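Local structure of cytochrome C (5LO9) at residues E387-T392 / S495-Y500. The protein probably oxidises thiosulfate to tetrathionate, or runs the reverse reaction, and carries the electrons along c-type hemes in a fused TsdB-TsdA chain. Numbering follows the deposited sequence.
Sequences EGFDRT and SPFDLY
Phe-389 packs its ring against Pro-496, Phe-497 and Leu-499 in a small, mainly apolar contact between the loop leading into helix 391-401 and the loop after helix 485-492. It joins the residues just before helix 391-401 to the C-terminal part of the chain, away from the heme and thiosulfate sites. Pro-496 and Phe-497 meet the edge of the Phe-389 ring: CE2 of Phe-389 lies 3.9 Å from Phe-497 CD1, and its CZ stands 3.8 Å from the backbone O of Pro-496, near the ring plane. The two phenylalanine side chains cross at about a right angle. Further along the tail, Leu-499 brings the methyl CD2 to 4.5 Å from Phe-389 CE1.

The tail loop folds into a type I beta turn from Ser-495 to Asp-498 and two side-chain turns: Ser-495 OG accepts from Phe-497 N (3.1 Å, 171°) in an ST turn, and Asp-498 OD2 accepts from Tyr-500 N at 3.1 Å in an Asx turn. With CG of Phe-497 anti to its carbonyl carbon (chi1 -55°), its ring reaches back to Phe-389 although its CB does not point there. On the facing loop, Asp-390 N-caps helix 391-401: its OD1 receives Thr-392 N at 2.9 Å from above the carboxylate plane.

Helix 460-470 backs both aromatic rings, with Asp-465 and Ala-468 touching Phe-389 and Trp-464 meeting the ring of Phe-497. Helix 439-449 adds Val-439 against Phe-389 and Asp-440 against Phe-497.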
loop_
_atom_site.group_PDB
_atom_site.type_symbol
_atom_site.label_atom_id
_atom_site.label_comp_id
_atom_site.label_asym_id
_atom_site.label_seq_id
_atom_site.Cartn_x
_atom_site.Cartn_y
_atom_site.Cartn_z
ATOM N N GLU A 387 -38.537 -3.657 -16.011
ATOM C CA GLU A 387 -38.924 -4.190 -17.316
ATOM C C GLU A 387 -37.729 -4.599 -18.190
ATOM O O GLU A 387 -37.834 -4.612 -19.426
ATOM C CB GLU A 387 -39.804 -3.164 -18.032
ATOM C CG GLU A 387 -40.850 -2.489 -17.081
ATOM C CD GLU A 387 -41.976 -1.717 -17.809
ATOM O OE1 GLU A 387 -42.698 -2.319 -18.650
ATOM O OE2 GLU A 387 -42.136 -0.505 -17.520
ATOM N N GLY A 388 -36.599 -4.952 -17.570
ATOM C CA GLY A 388 -35.475 -5.526 -18.284
ATOM C C GLY A 388 -34.639 -4.519 -19.056
ATOM O O GLY A 388 -34.713 -3.313 -18.843
ATOM N N PHE A 389 -33.828 -5.032 -19.980
ATOM C CA PHE A 389 -33.051 -4.141 -20.826
ATOM C C PHE A 389 -33.100 -4.629 -22.257
ATOM O O PHE A 389 -33.036 -5.829 -22.520
ATOM C CB PHE A 389 -31.578 -3.948 -20.408
ATOM C CG PHE A 389 -30.957 -5.087 -19.662
ATOM C CD1 PHE A 389 -30.508 -6.190 -20.320
ATOM C CD2 PHE A 389 -30.741 -4.991 -18.294
ATOM C CE1 PHE A 389 -29.887 -7.218 -19.615
ATOM C CE2 PHE A 389 -30.140 -6.005 -17.588
ATOM C CZ PHE A 389 -29.715 -7.119 -18.251
ATOM N N ASP A 390 -33.232 -3.663 -23.163
ATOM C CA ASP A 390 -33.568 -3.877 -24.560
ATOM C C ASP A 390 -32.389 -3.466 -25.440
ATOM O O ASP A 390 -32.144 -2.277 -25.659
ATOM C CB ASP A 390 -34.846 -3.081 -24.848
ATOM C CG ASP A 390 -35.193 -2.993 -26.314
ATOM O OD1 ASP A 390 -34.706 -3.816 -27.147
ATOM O OD2 ASP A 390 -35.988 -2.073 -26.603
ATOM N N ARG A 391 -31.679 -4.452 -25.966
ATOM C CA ARG A 391 -30.540 -4.198 -26.842
ATOM C C ARG A 391 -30.933 -3.517 -28.141
ATOM O O ARG A 391 -30.058 -2.979 -28.839
ATOM C CB ARG A 391 -29.825 -5.493 -27.193
ATOM C CG ARG A 391 -29.722 -6.455 -26.061
ATOM C CD ARG A 391 -28.940 -7.625 -26.549
ATOM N NE ARG A 391 -29.715 -8.647 -27.245
ATOM C CZ ARG A 391 -29.370 -9.170 -28.421
ATOM N NH1 ARG A 391 -28.267 -8.768 -29.071
ATOM N NH2 ARG A 391 -30.132 -10.115 -28.950
ATOM N N THR A 392 -32.203 -3.581 -28.525
ATOM C CA THR A 392 -32.569 -2.939 -29.773
ATOM C C THR A 392 -32.680 -1.431 -29.582
ATOM O O THR A 392 -32.117 -0.639 -30.362
ATOM C CB THR A 392 -33.857 -3.573 -30.305
ATOM O OG1 THR A 392 -33.575 -4.918 -30.754
ATOM C CG2 THR A 392 -34.474 -2.721 -31.420
ATOM N N SER A 495 -24.951 -14.561 -13.217
ATOM C CA SER A 495 -25.668 -13.368 -12.784
ATOM C C SER A 495 -26.643 -12.936 -13.875
ATOM O O SER A 495 -26.377 -13.147 -15.070
ATOM C CB SER A 495 -24.711 -12.211 -12.478
ATOM O OG SER A 495 -25.413 -10.964 -12.471
ATOM N N PRO A 496 -27.753 -12.288 -13.512
ATOM C CA PRO A 496 -28.673 -11.780 -14.555
ATOM C C PRO A 496 -28.081 -10.629 -15.369
ATOM O O PRO A 496 -28.630 -10.299 -16.424
ATOM C CB PRO A 496 -29.901 -11.305 -13.754
ATOM C CG PRO A 496 -29.739 -11.926 -12.338
ATOM C CD PRO A 496 -28.244 -12.030 -12.142
ATOM N N PHE A 497 -26.982 -10.014 -14.918
ATOM C CA PHE A 497 -26.368 -8.887 -15.605
ATOM C C PHE A 497 -25.123 -9.264 -16.369
ATOM O O PHE A 497 -24.356 -8.377 -16.723
ATOM C CB PHE A 497 -26.001 -7.782 -14.618
ATOM C CG PHE A 497 -27.159 -7.314 -13.766
ATOM C CD1 PHE A 497 -28.150 -6.507 -14.298
ATOM C CD2 PHE A 497 -27.246 -7.664 -12.440
ATOM C CE1 PHE A 497 -29.210 -6.093 -13.528
ATOM C CE2 PHE A 497 -28.303 -7.253 -11.673
ATOM C CZ PHE A 497 -29.279 -6.468 -12.211
ATOM N N ASP A 498 -24.882 -10.553 -16.582
ATOM C CA ASP A 498 -23.691 -11.073 -17.264
ATOM C C ASP A 498 -24.235 -11.898 -18.429
ATOM O O ASP A 498 -24.912 -12.914 -18.224
ATOM C CB ASP A 498 -22.804 -11.902 -16.295
ATOM C CG ASP A 498 -21.393 -12.144 -16.835
ATOM O OD1 ASP A 498 -20.361 -12.184 -16.060
ATOM O OD2 ASP A 498 -21.341 -12.289 -18.077
ATOM N N LEU A 499 -23.955 -11.465 -19.649
ATOM C CA LEU A 499 -24.505 -12.139 -20.815
ATOM C C LEU A 499 -23.592 -13.221 -21.350
ATOM O O LEU A 499 -23.927 -13.837 -22.362
ATOM C CB LEU A 499 -24.805 -11.147 -21.944
ATOM C CG LEU A 499 -25.616 -9.905 -21.589
ATOM C CD1 LEU A 499 -25.925 -9.065 -22.849
ATOM C CD2 LEU A 499 -26.853 -10.272 -20.858
ATOM N N TYR A 500 -22.454 -13.460 -20.707
ATOM C CA TYR A 500 -21.580 -14.549 -21.117
ATOM C C TYR A 500 -22.359 -15.852 -21.053
ATOM O O TYR A 500 -23.011 -16.151 -20.045
ATOM C CB TYR A 500 -20.341 -14.595 -20.212
ATOM C CG TYR A 500 -19.289 -15.600 -20.614
ATOM C CD1 TYR A 500 -18.163 -15.197 -21.331
ATOM C CD2 TYR A 500 -19.422 -16.955 -20.309
ATOM C CE1 TYR A 500 -17.165 -16.126 -21.715
ATOM C CE2 TYR A 500 -18.425 -17.890 -20.676
ATOM C CZ TYR A 500 -17.303 -17.471 -21.380
ATOM O OH TYR A 500 -16.327 -18.377 -21.768
#